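Local structure of 3-hydroxyadipyl-CoA dehydrogenase (Escherichia coli, 3MOG) at residues Leu389-Val394 with Ala434-Gln439. The protein catalyses the NAD(+)-dependent oxidation of 3-hydroxyadipyl-CoA to 3-oxoadipyl-CoA in the degradation of phenylacetate. Sequence-based numbering, arbitrary orientation.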
ATOM      1  N   LEU C 389      -2.976  24.056  -9.687  1.00 44.96           N
ATOM      2  CA  LEU C 389      -4.208  23.729  -8.958  1.00 43.25           C
ATOM      3  C   LEU C 389      -5.316  23.186  -9.835  1.00 44.40           C
ATOM      4  O   LEU C 389      -5.762  22.049  -9.659  1.00 49.01           O
ATOM      5  CB  LEU C 389      -4.722  24.951  -8.172  1.00 44.95           C
ATOM      6  CG  LEU C 389      -3.836  25.498  -7.050  1.00 47.11           C
ATOM      7  CD1 LEU C 389      -4.497  26.687  -6.370  1.00 46.99           C
ATOM      8  CD2 LEU C 389      -3.484  24.400  -6.008  1.00 41.21           C
ATOM      9  N   ILE C 390      -5.756  24.020 -10.764  1.00 43.51           N
ATOM     10  CA  ILE C 390      -6.864  23.729 -11.637  1.00 43.57           C
ATOM     11  C   ILE C 390      -6.495  22.555 -12.526  1.00 44.25           C
ATOM     12  O   ILE C 390      -7.194  21.545 -12.519  1.00 48.09           O
ATOM     13  CB  ILE C 390      -7.212  24.975 -12.495  1.00 45.19           C
ATOM     14  CG1 ILE C 390      -7.843  26.068 -11.627  1.00 51.15           C
ATOM     15  CG2 ILE C 390      -8.106  24.607 -13.670  1.00 40.08           C
ATOM     16  CD1 ILE C 390      -7.859  27.468 -12.300  1.00 51.20           C
ATOM     17  N   TRP C 391      -5.379  22.676 -13.251  1.00 42.37           N
ATOM     18  CA  TRP C 391      -4.976  21.656 -14.213  1.00 46.26           C
ATOM     19  C   TRP C 391      -4.622  20.352 -13.536  1.00 45.46           C
ATOM     20  O   TRP C 391      -4.983  19.295 -14.035  1.00 46.86           O
ATOM     21  CB  TRP C 391      -3.869  22.147 -15.168  1.00 37.19           C
ATOM     22  CG  TRP C 391      -4.475  22.940 -16.296  1.00 47.61           C
ATOM     23  CD1 TRP C 391      -4.798  24.271 -16.286  1.00 41.51           C
ATOM     24  CD2 TRP C 391      -4.898  22.435 -17.569  1.00 45.00           C
ATOM     25  NE1 TRP C 391      -5.375  24.629 -17.484  1.00 50.76           N
ATOM     26  CE2 TRP C 391      -5.450  23.523 -18.288  1.00 45.96           C
ATOM     27  CE3 TRP C 391      -4.856  21.171 -18.178  1.00 43.91           C
ATOM     28  CZ2 TRP C 391      -5.959  23.384 -19.582  1.00 39.07           C
ATOM     29  CZ3 TRP C 391      -5.356  21.032 -19.469  1.00 47.46           C
ATOM     30  CH2 TRP C 391      -5.903  22.136 -20.157  1.00 47.82           C
ATOM     31  N   ARG C 392      -3.965  20.442 -12.380  1.00 44.75           N
ATOM     32  CA  ARG C 392      -3.572  19.260 -11.606  1.00 42.12           C
ATOM     33  C   ARG C 392      -4.798  18.472 -11.132  1.00 43.99           C
ATOM     34  O   ARG C 392      -4.820  17.234 -11.231  1.00 39.84           O
ATOM     35  CB  ARG C 392      -2.691  19.685 -10.421  1.00 44.57           C
ATOM     36  CG  ARG C 392      -2.268  18.558  -9.505  1.00 36.88           C
ATOM     37  CD  ARG C 392      -0.999  18.899  -8.811  1.00 39.04           C
ATOM     38  NE  ARG C 392      -0.663  17.898  -7.798  1.00 39.30           N
ATOM     39  CZ  ARG C 392       0.482  17.875  -7.127  1.00 46.22           C
ATOM     40  NH1 ARG C 392       1.401  18.798  -7.391  1.00 41.08           N
ATOM     41  NH2 ARG C 392       0.712  16.930  -6.201  1.00 36.21           N
ATOM     42  N   THR C 393      -5.822  19.202 -10.667  1.00 45.72           N
ATOM     43  CA  THR C 393      -7.055  18.611 -10.123  1.00 42.70           C
ATOM     44  C   THR C 393      -7.936  18.021 -11.227  1.00 47.80           C
ATOM     45  O   THR C 393      -8.502  16.928 -11.069  1.00 42.84           O
ATOM     46  CB  THR C 393      -7.879  19.652  -9.314  1.00 40.65           C
ATOM     47  OG1 THR C 393      -7.093  20.144  -8.215  1.00 43.64           O
ATOM     48  CG2 THR C 393      -9.162  19.048  -8.772  1.00 36.05           C
ATOM     49  N   VAL C 394      -8.055  18.744 -12.341  1.00 44.11           N
ATOM     50  CA  VAL C 394      -8.943  18.305 -13.418  1.00 41.21           C
ATOM     51  C   VAL C 394      -8.348  17.089 -14.139  1.00 34.25           C
ATOM     52  O   VAL C 394      -9.058  16.125 -14.368  1.00 38.48           O
ATOM     53  CB  VAL C 394      -9.328  19.454 -14.372  1.00 43.37           C
ATOM     54  CG1 VAL C 394     -10.171  18.931 -15.512  1.00 39.15           C
ATOM     55  CG2 VAL C 394     -10.104  20.563 -13.615  1.00 42.10           C
ATOM     56  N   ALA C 434     -11.652  15.377 -23.792  1.00 44.84           N
ATOM     57  CA  ALA C 434     -11.634  15.517 -25.234  1.00 49.16           C
ATOM     58  C   ALA C 434     -11.431  16.981 -25.619  1.00 48.91           C
ATOM     59  O   ALA C 434     -10.652  17.287 -26.523  1.00 45.90           O
ATOM     60  CB  ALA C 434     -12.920  14.966 -25.842  1.00 48.54           C
ATOM     61  N   GLN C 435     -12.122  17.868 -24.911  1.00 47.17           N
ATOM     62  CA  GLN C 435     -11.992  19.308 -25.099  1.00 54.13           C
ATOM     63  C   GLN C 435     -10.570  19.783 -24.757  1.00 54.64           C
ATOM     64  O   GLN C 435      -9.989  20.581 -25.477  1.00 49.65           O
ATOM     65  CB  GLN C 435     -13.007  20.028 -24.199  1.00 55.78           C
ATOM     66  CG  GLN C 435     -13.154  21.544 -24.398  1.00 67.72           C
ATOM     67  CD  GLN C 435     -13.725  22.278 -23.160  1.00 74.58           C
ATOM     68  OE1 GLN C 435     -13.177  23.295 -22.720  1.00 68.99           O
ATOM     69  NE2 GLN C 435     -14.823  21.759 -22.603  1.00 76.77           N
ATOM     70  N   LEU C 436     -10.019  19.301 -23.648  1.00 52.13           N
ATOM     71  CA  LEU C 436      -8.739  19.816 -23.188  1.00 49.94           C
ATOM     72  C   LEU C 436      -7.576  19.176 -23.939  1.00 48.63           C
ATOM     73  O   LEU C 436      -6.511  19.758 -24.034  1.00 43.62           O
ATOM     74  CB  LEU C 436      -8.592  19.647 -21.680  1.00 47.04           C
ATOM     75  CG  LEU C 436      -9.549  20.455 -20.796  1.00 51.43           C
ATOM     76  CD1 LEU C 436      -9.304  20.085 -19.347  1.00 47.88           C
ATOM     77  CD2 LEU C 436      -9.467  21.999 -21.007  1.00 43.18           C
ATOM     78  N   GLY C 437      -7.814  17.998 -24.510  1.00 44.21           N
ATOM     79  CA  GLY C 437      -6.813  17.313 -25.283  1.00 33.73           C
ATOM     80  C   GLY C 437      -6.184  16.197 -24.476  1.00 43.26           C
ATOM     81  O   GLY C 437      -5.597  16.447 -23.419  1.00 40.15           O
ATOM     82  N   TRP C 438      -6.307  14.972 -24.979  1.00 35.63           N
ATOM     83  CA  TRP C 438      -5.730  13.790 -24.327  1.00 42.37           C
ATOM     84  C   TRP C 438      -4.206  13.779 -24.173  1.00 45.15           C
ATOM     85  O   TRP C 438      -3.688  13.345 -23.141  1.00 43.19           O
ATOM     86  CB  TRP C 438      -6.215  12.512 -25.018  1.00 37.87           C
ATOM     87  CG  TRP C 438      -7.722  12.381 -25.027  1.00 43.67           C
ATOM     88  CD1 TRP C 438      -8.547  12.444 -26.124  1.00 47.36           C
ATOM     89  CD2 TRP C 438      -8.588  12.197 -23.892  1.00 44.96           C
ATOM     90  NE1 TRP C 438      -9.859  12.300 -25.742  1.00 45.62           N
ATOM     91  CE2 TRP C 438      -9.915  12.132 -24.385  1.00 51.79           C
ATOM     92  CE3 TRP C 438      -8.373  12.065 -22.514  1.00 46.05           C
ATOM     93  CZ2 TRP C 438     -11.019  11.941 -23.548  1.00 50.83           C
ATOM     94  CZ3 TRP C 438      -9.473  11.877 -21.685  1.00 43.75           C
ATOM     95  CH2 TRP C 438     -10.778  11.825 -22.207  1.00 48.87           C
ATOM     96  N   GLN C 439      -3.490  14.275 -25.183  1.00 42.30           N
ATOM     97  CA  GLN C 439      -2.041  14.330 -25.124  1.00 46.04           C
ATOM     98  C   GLN C 439      -1.582  15.342 -24.097  1.00 44.51           C
ATOM     99  O   GLN C 439      -0.562  15.143 -23.438  1.00 47.29           O
ATOM    100  CB  GLN C 439      -1.445  14.681 -26.481  1.00 42.17           C
ATOM    101  CG  GLN C 439      -1.539  13.575 -27.490  1.00 52.88           C
ATOM    102  CD  GLN C 439      -1.254  14.076 -28.880  1.00 57.98           C
ATOM    103  OE1 GLN C 439      -0.149  13.915 -29.386  1.00 54.50           O
ATOM    104  NE2 GLN C 439      -2.243  14.722 -29.496  1.00 54.78           N
TER
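Val394, near the start of helix 390-406, and Leu436, the last residue of helix 429-436, bring the two backbones nearest, with 9.9 Å between their CA atoms, so side chains alone bridge the gap. Leu436 points at the other helix and meets Trp391, whose indole reaches out from the opposite direction with the far end of its six-membered ring. Trp391 CH2 lies 3.7 Å from Leu436 CD2, and the methyl comes in obliquely to the ring. With Trp391 CG anti to the carbonyl carbon (chi1 -82°) and the ring turned by chi2 of 85°, the benzo end extends to the leucine, while NE1 donates a hydrogen bond to Lys346 O that helps fix the ring's rotation. The other methyl, Leu436 CD1, is 4.1 Å from Val394 CG1, the two side chains crossing at about a right angle. Both segments belong to the second of the chain's two 3-hydroxyacyl-CoA dehydrogenase C-terminal domains, an all-helical bundle here, where Ile441 and Leu444 of helix 438-452 also pack on the indole. Replacing Trp391 with an alanine would probably open a gap beside Leu436 and leave Lys346 O without its indole donor. Gly437 then leaves the helical conformation with positive phi (102°) and occupies the N-cap position of helix 438-452. At the start of helix 390-406, Leu389 O accepts bonds from Thr393 N and Thr393 OG1 (2.7 Å), on opposite faces of its plane.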